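Local coordinates for Alr3699 protein (Nostoc sp., PDB 4XSO), which is a protein of the GT-B glycosyltransferase type, built from two Rossmann-like domains that each carry a parallel beta sheet, at residues Ala45-Thr48 and Leu49-His53; Ile155-Ser158 and Gln159-Thr163; Asn359-Ala362 and Ile363-Arg367. One frame throughout, in Å; residues are numbered along the deposited sequence.

Interaction 1 of 3, residues Ala45-Thr48 and Leu49-His53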
ATOM      1  N   ALA A  45       2.895 -18.314  18.678  1.00 40.80           N
ATOM      2  CA  ALA A  45       3.859 -19.389  18.874  1.00 44.60           C
ATOM      3  C   ALA A  45       4.960 -19.450  17.813  1.00 45.96           C
ATOM      4  O   ALA A  45       6.014 -20.039  18.055  1.00 41.25           O
ATOM      5  CB  ALA A  45       3.134 -20.715  18.905  1.00 49.93           C
ATOM      6  N   PHE A  46       4.728 -18.856  16.643  1.00 39.08           N
ATOM      7  CA  PHE A  46       5.694 -18.967  15.565  1.00 37.65           C
ATOM      8  C   PHE A  46       6.923 -18.096  15.848  1.00 34.14           C
ATOM      9  O   PHE A  46       8.028 -18.440  15.469  1.00 38.82           O
ATOM     10  CB  PHE A  46       5.046 -18.612  14.234  1.00 37.25           C
ATOM     11  CG  PHE A  46       5.955 -18.785  13.055  1.00 37.05           C
ATOM     12  CD1 PHE A  46       6.888 -19.803  13.008  1.00 38.55           C
ATOM     13  CD2 PHE A  46       5.900 -17.905  11.987  1.00 38.51           C
ATOM     14  CE1 PHE A  46       7.734 -19.934  11.933  1.00 35.10           C
ATOM     15  CE2 PHE A  46       6.760 -18.034  10.909  1.00 40.34           C
ATOM     16  CZ  PHE A  46       7.684 -19.056  10.886  1.00 36.37           C
ATOM     17  N   LYS A  47       6.667 -16.972  16.476  1.00 34.37           N
ATOM     18  CA  LYS A  47       7.648 -16.036  16.897  1.00 37.21           C
ATOM     19  C   LYS A  47       8.590 -16.718  17.852  1.00 40.20           C
ATOM     20  O   LYS A  47       9.837 -16.643  17.711  1.00 36.35           O
ATOM     21  CB  LYS A  47       6.964 -14.875  17.623  1.00 36.97           C
ATOM     22  CG  LYS A  47       8.008 -13.831  18.064  1.00 40.70           C
ATOM     23  CD  LYS A  47       7.366 -12.585  18.551  1.00 47.55           C
ATOM     24  CE  LYS A  47       8.352 -11.452  18.733  1.00 53.54           C
ATOM     25  NZ  LYS A  47       8.751 -11.310  20.152  1.00 58.27           N
ATOM     26  N   THR A  48       7.990 -17.401  18.834  1.00 40.45           N
ATOM     27  CA  THR A  48       8.791 -18.159  19.839  1.00 39.77           C
ATOM     28  C   THR A  48       9.676 -19.227  19.174  1.00 39.64           C
ATOM     29  O   THR A  48      10.922 -19.298  19.466  1.00 38.44           O
ATOM     30  CB  THR A  48       7.875 -18.705  21.009  1.00 42.13           C
ATOM     31  OG1 THR A  48       7.072 -17.629  21.514  1.00 37.93           O
ATOM     32  CG2 THR A  48       8.702 -19.222  22.174  1.00 50.04           C
ATOM     33  N   LEU A  49       9.098 -19.988  18.240  1.00 32.23           N
ATOM     34  CA  LEU A  49       9.875 -21.024  17.510  1.00 39.99           C
ATOM     35  C   LEU A  49      11.054 -20.424  16.707  1.00 40.10           C
ATOM     36  O   LEU A  49      12.135 -21.032  16.649  1.00 36.51           O
ATOM     37  CB  LEU A  49       9.056 -21.856  16.530  1.00 42.49           C
ATOM     38  CG  LEU A  49       7.890 -22.741  16.986  1.00 52.86           C
ATOM     39  CD1 LEU A  49       7.203 -23.346  15.743  1.00 50.62           C
ATOM     40  CD2 LEU A  49       8.375 -23.866  17.937  1.00 52.00           C
ATOM     41  N   LEU A  50      10.839 -19.218  16.127  1.00 39.29           N
ATOM     42  CA  LEU A  50      11.898 -18.523  15.410  1.00 34.30           C
ATOM     43  C   LEU A  50      13.002 -18.132  16.386  1.00 32.78           C
ATOM     44  O   LEU A  50      14.153 -18.384  16.143  1.00 34.53           O
ATOM     45  CB  LEU A  50      11.345 -17.287  14.682  1.00 34.13           C
ATOM     46  CG  LEU A  50      10.516 -17.625  13.426  1.00 32.36           C
ATOM     47  CD1 LEU A  50       9.667 -16.418  13.032  1.00 33.35           C
ATOM     48  CD2 LEU A  50      11.495 -18.026  12.318  1.00 36.84           C
ATOM     49  N   GLU A  51      12.639 -17.587  17.516  1.00 34.04           N
ATOM     50  CA  GLU A  51      13.617 -17.248  18.537  1.00 34.47           C
ATOM     51  C   GLU A  51      14.377 -18.490  19.028  1.00 35.37           C
ATOM     52  O   GLU A  51      15.632 -18.507  19.078  1.00 39.04           O
ATOM     53  CB  GLU A  51      12.905 -16.547  19.701  1.00 36.52           C
ATOM     54  CG  GLU A  51      12.453 -15.120  19.388  1.00 41.49           C
ATOM     55  CD  GLU A  51      11.454 -14.586  20.403  1.00 46.28           C
ATOM     56  OE1 GLU A  51      10.932 -15.374  21.230  1.00 53.10           O
ATOM     57  OE2 GLU A  51      11.125 -13.401  20.329  1.00 50.24           O
ATOM     58  N   GLN A  52      13.658 -19.577  19.248  1.00 39.33           N
ATOM     59  CA  GLN A  52      14.313 -20.834  19.644  1.00 42.04           C
ATOM     60  C   GLN A  52      15.345 -21.278  18.622  1.00 44.67           C
ATOM     61  O   GLN A  52      16.241 -22.041  18.935  1.00 41.12           O
ATOM     62  CB  GLN A  52      13.281 -21.960  19.816  1.00 45.15           C
ATOM     63  CG  GLN A  52      12.259 -21.683  20.957  1.00 45.06           C
ATOM     64  CD  GLN A  52      11.275 -22.826  21.171  1.00 44.67           C
ATOM     65  OE1 GLN A  52      11.205 -23.746  20.357  1.00 52.62           O
ATOM     66  NE2 GLN A  52      10.500 -22.761  22.270  1.00 49.78           N
ATOM     67  N   HIS A  53      15.175 -20.867  17.374  1.00 42.28           N
ATOM     68  CA  HIS A  53      16.106 -21.247  16.328  1.00 43.14           C
ATOM     69  C   HIS A  53      17.091 -20.124  16.000  1.00 38.12           C
ATOM     70  O   HIS A  53      17.767 -20.219  15.011  1.00 38.84           O
ATOM     71  CB  HIS A  53      15.332 -21.677  15.068  1.00 42.09           C
ATOM     72  CG  HIS A  53      14.746 -23.057  15.148  1.00 48.43           C
ATOM     73  ND1 HIS A  53      13.443 -23.298  15.549  1.00 52.84           N
ATOM     74  CD2 HIS A  53      15.276 -24.267  14.844  1.00 49.08           C
ATOM     75  CE1 HIS A  53      13.194 -24.593  15.479  1.00 48.57           C
ATOM     76  NE2 HIS A  53      14.294 -25.205  15.067  1.00 51.52           N
TER
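Lys47 and Glu51, one helical turn apart, form the salt bridge of this contact: NZ of Lys47 lies 3.2 Å from OE2 of Glu51, on the syn side of the carboxylate and 24° out of its plane. The lysine chain runs extended as far as CE and then bends at its last torsion, which turns the ammonium group toward the acid. Among apolar contacts, Leu50 CD1 sits over the centre of the Phe46 ring, 3.9 Å from the centroid and 11° off the ring normal, a CH-pi contact made by a methyl group over the face. Leu49 CD1 instead approaches the ring at its edge, 4.5 Å from Phe46 CD1. These residues belong to helix 45-52, the crossover of the beta-alpha-beta unit between strands 36-40 and 57-59 in the parallel sheet of the N-terminal Rossmann-like domain. Phe46 and Leu50 are buried against Ile26 of helix 20-29, and Leu50 also meets Val38 and Val57 of the sheet. The four backbone bonds between 45-48 and 49-53 are of the i to i+4 kind, among them Leu50 N to Phe46 O at 3.0 Å and Gln52 N to Thr48 O at 2.8 Å. One turn beyond Leu49, the His53 ring adds a side-chain bond: its ND1 donates to Leu49 O over 2.8 Å, with the oxygen only 8° out of the ring plane.

Interaction 2 of 3, residues Ile155-Ser158 and Gln159-Thr163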
ATOM      1  N   ILE A 155       8.211 -18.943  -6.178  1.00 28.19           N
ATOM      2  CA  ILE A 155       8.649 -20.292  -5.840  1.00 27.68           C
ATOM      3  C   ILE A 155       7.439 -21.053  -5.441  1.00 28.38           C
ATOM      4  O   ILE A 155       6.695 -20.631  -4.560  1.00 30.43           O
ATOM      5  CB  ILE A 155       9.679 -20.283  -4.685  1.00 30.30           C
ATOM      6  CG1 ILE A 155      10.949 -19.570  -5.146  1.00 33.76           C
ATOM      7  CG2 ILE A 155      10.044 -21.699  -4.299  1.00 28.30           C
ATOM      8  CD1 ILE A 155      11.973 -19.411  -4.034  1.00 35.42           C
ATOM      9  N   ALA A 156       7.163 -22.144  -6.133  1.00 30.24           N
ATOM     10  CA  ALA A 156       5.982 -22.965  -5.805  1.00 29.34           C
ATOM     11  C   ALA A 156       6.406 -24.289  -5.153  1.00 27.39           C
ATOM     12  O   ALA A 156       7.404 -24.859  -5.548  1.00 31.58           O
ATOM     13  CB  ALA A 156       5.152 -23.215  -7.048  1.00 31.88           C
ATOM     14  N   ASN A 157       5.697 -24.714  -4.110  1.00 26.68           N
ATOM     15  CA  ASN A 157       6.072 -25.888  -3.325  1.00 29.48           C
ATOM     16  C   ASN A 157       5.687 -27.183  -3.995  1.00 29.81           C
ATOM     17  O   ASN A 157       6.098 -28.293  -3.600  1.00 29.14           O
ATOM     18  CB  ASN A 157       5.561 -25.756  -1.901  1.00 29.15           C
ATOM     19  CG  ASN A 157       4.012 -25.756  -1.812  1.00 31.64           C
ATOM     20  OD1 ASN A 157       3.302 -25.705  -2.838  1.00 28.83           O
ATOM     21  ND2 ASN A 157       3.505 -25.846  -0.574  1.00 32.66           N
ATOM     22  N   SER A 158       5.026 -27.065  -5.138  1.00 27.85           N
ATOM     23  CA  SER A 158       4.630 -28.250  -5.866  1.00 32.33           C
ATOM     24  C   SER A 158       4.126 -27.846  -7.261  1.00 32.01           C
ATOM     25  O   SER A 158       3.760 -26.678  -7.495  1.00 28.88           O
ATOM     26  CB  SER A 158       3.522 -28.964  -5.108  1.00 34.26           C
ATOM     27  OG  SER A 158       2.332 -28.209  -5.189  1.00 34.04           O
ATOM     28  N   GLN A 159       4.202 -28.795  -8.185  1.00 30.20           N
ATOM     29  CA  GLN A 159       3.489 -28.674  -9.483  1.00 32.50           C
ATOM     30  C   GLN A 159       1.974 -28.314  -9.371  1.00 27.67           C
ATOM     31  O   GLN A 159       1.510 -27.469 -10.119  1.00 27.56           O
ATOM     32  CB  GLN A 159       3.717 -29.899 -10.370  1.00 34.92           C
ATOM     33  CG  GLN A 159       5.189 -29.979 -10.790  1.00 50.71           C
ATOM     34  CD  GLN A 159       5.617 -31.207 -11.638  1.00 57.77           C
ATOM     35  OE1 GLN A 159       4.955 -32.236 -11.682  1.00 55.37           O
ATOM     36  NE2 GLN A 159       6.771 -31.085 -12.270  1.00 59.88           N
ATOM     37  N   ALA A 160       1.296 -28.855  -8.379  1.00 28.89           N
ATOM     38  CA  ALA A 160      -0.105 -28.544  -8.054  1.00 33.23           C
ATOM     39  C   ALA A 160      -0.322 -27.055  -7.686  1.00 36.07           C
ATOM     40  O   ALA A 160      -1.212 -26.387  -8.254  1.00 29.11           O
ATOM     41  CB  ALA A 160      -0.557 -29.400  -6.884  1.00 34.92           C
ATOM     42  N   SER A 161       0.556 -26.519  -6.830  1.00 28.98           N
ATOM     43  CA  SER A 161       0.511 -25.129  -6.495  1.00 28.73           C
ATOM     44  C   SER A 161       0.855 -24.301  -7.717  1.00 28.00           C
ATOM     45  O   SER A 161       0.249 -23.245  -7.963  1.00 26.18           O
ATOM     46  CB  SER A 161       1.409 -24.764  -5.291  1.00 29.12           C
ATOM     47  OG  SER A 161       0.921 -25.451  -4.147  1.00 41.45           O
ATOM     48  N   GLN A 162       1.857 -24.720  -8.451  1.00 30.07           N
ATOM     49  CA  GLN A 162       2.302 -23.958  -9.607  1.00 26.16           C
ATOM     50  C   GLN A 162       1.179 -23.917 -10.629  1.00 29.14           C
ATOM     51  O   GLN A 162       0.942 -22.908 -11.237  1.00 29.73           O
ATOM     52  CB  GLN A 162       3.523 -24.633 -10.224  1.00 27.19           C
ATOM     53  CG  GLN A 162       4.114 -23.976 -11.479  1.00 28.72           C
ATOM     54  CD  GLN A 162       5.209 -24.839 -12.068  1.00 29.77           C
ATOM     55  OE1 GLN A 162       5.082 -26.039 -12.114  1.00 30.08           O
ATOM     56  NE2 GLN A 162       6.278 -24.239 -12.481  1.00 33.07           N
ATOM     57  N   THR A 163       0.552 -25.052 -10.866  1.00 27.84           N
ATOM     58  CA  THR A 163      -0.545 -25.110 -11.876  1.00 33.75           C
ATOM     59  C   THR A 163      -1.721 -24.253 -11.433  1.00 29.24           C
ATOM     60  O   THR A 163      -2.308 -23.549 -12.241  1.00 34.45           O
ATOM     61  CB  THR A 163      -1.014 -26.584 -12.063  1.00 33.59           C
ATOM     62  OG1 THR A 163      -1.142 -27.162 -10.758  1.00 56.90           O
ATOM     63  CG2 THR A 163       0.004 -27.322 -12.741  1.00 33.53           C
TER
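Ser161 OG donates to Asn157 OD1 over 2.7 Å, arriving in the carbonyl plane of the amide with a C=O...O angle of 153°. Ser158, at the N-cap of helix 159-167, accepts from the first turn: its OG lies 3.0 Å from Ser161 N, and the N-H...O angle of 165° makes this a nearly straight capping bond. A first torsion of 71° sets the hydroxyl between the backbone N and the carbonyl carbon, from where it faces Ser161 N; the same OG is also hydrogen-bonded to Pro295 O. An i to i+4 backbone bond, Gln162 N to Ser158 O, spans 2.9 Å. Glu320 takes the N-H groups of Gln159 and Ala160. Gln162 NE2 bonds to Thr175 OG1 and also to a glycerol; Asn157 ND2 likewise bonds to a glycerol. Further out, Ala156 CB packs on Gln162 CB at 3.8 Å, joining the end of strand 153-156 to the helix within the beta-alpha-beta unit that leads to strand 175-177. Ser158 and Asn157 thus give the N-H and the hydroxyl of Ser161 side-chain acceptors at the helix start, where no preceding turn supplies carbonyls.

Interaction 3 of 3, residues Asn359-Ala362 and Ile363-Arg367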
ATOM      1  N   ASN A 359      12.003 -48.572  -1.156  1.00 29.89           N
ATOM      2  CA  ASN A 359      12.039 -47.667  -2.327  1.00 30.96           C
ATOM      3  C   ASN A 359      11.741 -46.229  -1.871  1.00 32.64           C
ATOM      4  O   ASN A 359      12.439 -45.256  -2.255  1.00 29.36           O
ATOM      5  CB  ASN A 359      10.982 -48.084  -3.397  1.00 30.05           C
ATOM      6  CG  ASN A 359      11.328 -49.367  -4.084  1.00 30.07           C
ATOM      7  OD1 ASN A 359      12.430 -49.882  -3.913  1.00 33.64           O
ATOM      8  ND2 ASN A 359      10.403 -49.897  -4.872  1.00 30.64           N
ATOM      9  N   ALA A 360      10.717 -46.099  -1.016  1.00 30.78           N
ATOM     10  CA  ALA A 360      10.304 -44.799  -0.529  1.00 33.60           C
ATOM     11  C   ALA A 360      11.405 -44.010   0.197  1.00 30.45           C
ATOM     12  O   ALA A 360      11.635 -42.836  -0.084  1.00 31.40           O
ATOM     13  CB  ALA A 360       9.068 -44.961   0.360  1.00 36.33           C
ATOM     14  N   GLN A 361      12.108 -44.648   1.118  1.00 32.08           N
ATOM     15  CA  GLN A 361      13.206 -43.986   1.810  1.00 28.73           C
ATOM     16  C   GLN A 361      14.226 -43.489   0.814  1.00 28.47           C
ATOM     17  O   GLN A 361      14.699 -42.368   0.958  1.00 28.69           O
ATOM     18  CB  GLN A 361      13.849 -44.891   2.887  1.00 30.59           C
ATOM     19  CG  GLN A 361      14.766 -44.110   3.802  1.00 35.19           C
ATOM     20  CD  GLN A 361      15.167 -44.916   5.045  1.00 44.81           C
ATOM     21  OE1 GLN A 361      15.837 -45.911   4.924  1.00 47.11           O
ATOM     22  NE2 GLN A 361      14.674 -44.514   6.244  1.00 45.21           N
ATOM     23  N   ALA A 362      14.568 -44.330  -0.171  1.00 31.75           N
ATOM     24  CA  ALA A 362      15.623 -44.016  -1.165  1.00 34.45           C
ATOM     25  C   ALA A 362      15.192 -42.831  -2.016  1.00 35.85           C
ATOM     26  O   ALA A 362      15.984 -41.920  -2.200  1.00 29.86           O
ATOM     27  CB  ALA A 362      15.906 -45.206  -2.090  1.00 35.80           C
ATOM     28  N   ILE A 363      13.960 -42.868  -2.583  1.00 29.97           N
ATOM     29  CA  ILE A 363      13.543 -41.811  -3.428  1.00 28.15           C
ATOM     30  C   ILE A 363      13.339 -40.501  -2.641  1.00 30.61           C
ATOM     31  O   ILE A 363      13.702 -39.427  -3.132  1.00 30.41           O
ATOM     32  CB  ILE A 363      12.315 -42.216  -4.333  1.00 36.43           C
ATOM     33  CG1 ILE A 363      11.962 -41.083  -5.321  1.00 39.36           C
ATOM     34  CG2 ILE A 363      11.069 -42.514  -3.554  1.00 38.94           C
ATOM     35  CD1 ILE A 363      13.024 -40.920  -6.374  1.00 44.21           C
ATOM     36  N   ALA A 364      12.784 -40.552  -1.436  1.00 29.91           N
ATOM     37  CA  ALA A 364      12.514 -39.313  -0.702  1.00 32.44           C
ATOM     38  C   ALA A 364      13.863 -38.656  -0.247  1.00 32.67           C
ATOM     39  O   ALA A 364      14.013 -37.417  -0.147  1.00 28.54           O
ATOM     40  CB  ALA A 364      11.628 -39.619   0.507  1.00 32.14           C
ATOM     41  N   SER A 365      14.832 -39.501   0.072  1.00 31.13           N
ATOM     42  CA  SER A 365      16.141 -38.993   0.478  1.00 32.82           C
ATOM     43  C   SER A 365      16.764 -38.214  -0.700  1.00 30.09           C
ATOM     44  O   SER A 365      17.435 -37.206  -0.515  1.00 35.83           O
ATOM     45  CB  SER A 365      17.041 -40.179   0.906  1.00 32.80           C
ATOM     46  OG  SER A 365      16.489 -40.727   2.095  1.00 34.86           O
ATOM     47  N   GLN A 366      16.568 -38.739  -1.899  1.00 29.87           N
ATOM     48  CA  GLN A 366      17.070 -38.073  -3.084  1.00 33.00           C
ATOM     49  C   GLN A 366      16.358 -36.735  -3.373  1.00 30.71           C
ATOM     50  O   GLN A 366      17.030 -35.719  -3.641  1.00 27.86           O
ATOM     51  CB  GLN A 366      17.099 -39.062  -4.267  1.00 28.63           C
ATOM     52  CG  GLN A 366      17.385 -38.455  -5.631  1.00 31.97           C
ATOM     53  CD  GLN A 366      16.898 -39.342  -6.781  1.00 35.88           C
ATOM     54  OE1 GLN A 366      17.260 -40.512  -6.862  1.00 41.81           O
ATOM     55  NE2 GLN A 366      16.048 -38.793  -7.652  1.00 34.59           N
ATOM     56  N   ARG A 367      15.022 -36.720  -3.366  1.00 29.95           N
ATOM     57  CA  ARG A 367      14.243 -35.524  -3.773  1.00 28.15           C
ATOM     58  C   ARG A 367      14.040 -34.434  -2.749  1.00 28.73           C
ATOM     59  O   ARG A 367      13.856 -33.315  -3.104  1.00 29.93           O
ATOM     60  CB  ARG A 367      12.833 -36.042  -4.199  1.00 28.38           C
ATOM     61  CG  ARG A 367      12.898 -37.086  -5.322  1.00 30.62           C
ATOM     62  CD  ARG A 367      11.483 -37.625  -5.716  1.00 38.23           C
ATOM     63  NE  ARG A 367      10.688 -36.527  -6.270  1.00 35.38           N
ATOM     64  CZ  ARG A 367       9.362 -36.522  -6.429  1.00 37.74           C
ATOM     65  NH1 ARG A 367       8.615 -37.556  -6.103  1.00 36.90           N
ATOM     66  NH2 ARG A 367       8.781 -35.432  -6.920  1.00 36.90           N
TER
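Asn359 O receives Ile363 N at 2.9 Å with an N-H...O angle of 169°, the straightest of four successive i to i+4 bonds that run from here to Gln366 N on Ala362 O, as expected of regular alpha helix. Ser365 adds a side-chain bond to this ladder. A first torsion of -67° puts its OG beside the backbone N and within 2.7 Å of Gln361 O, to which it donates, while Ser365 N reaches the same oxygen at 3.0 Å. The two donors come from opposite faces of the carbonyl plane, each tilted 30° from it. Ile363 turns its CG2 branch to the backbone, 3.3 Å from Asn359 O and 3.5 Å from Ala360 O. Ala364 CB stands 3.3 Å from Ala360 O, and both alanines are buried against Met304 of helix 298-305, with a polar bond alongside from Gln361 NE2 to Leu305 O. The small side chains thus lay helix 350-368 on helix 298-305, probably as part of the C-terminal Rossmann-like half of the GT-B fold, which holds the second parallel sheet. At one end of the contact Asn359 ND2 reaches Val326 O; at the other, Arg367 NH1 bonds to Glu320 O. Chemically, the serine hydroxyl spends its proton inside its own helix, giving Gln361 O a second donor, while the longer amide and guanidinium side chains tie the helix to main-chain carbonyls of neighbouring elements.

How the interactions relate
The three contacts follow one another along the chain and none touches another. Interactions 1 and 2 belong to the same sheet system, with centres 27 Å apart: interaction 1 lies within the helix of one beta-alpha-beta unit, interaction 2 at the strand-to-helix turn of another. Strands 36-40 and 57-59 stand toward one edge of the sheet, 153-156 and 175-177 toward the other. Interaction 3, on helix 350-368, has its centre 20 Å from that of interaction 2, with nearest atoms about 7 Å apart, and 30 Å from that of interaction 1. Glu320 has partners in both members of the closer pair. A bound glycerol lies at interaction 2, about 3 Å from the Asn157 side chain.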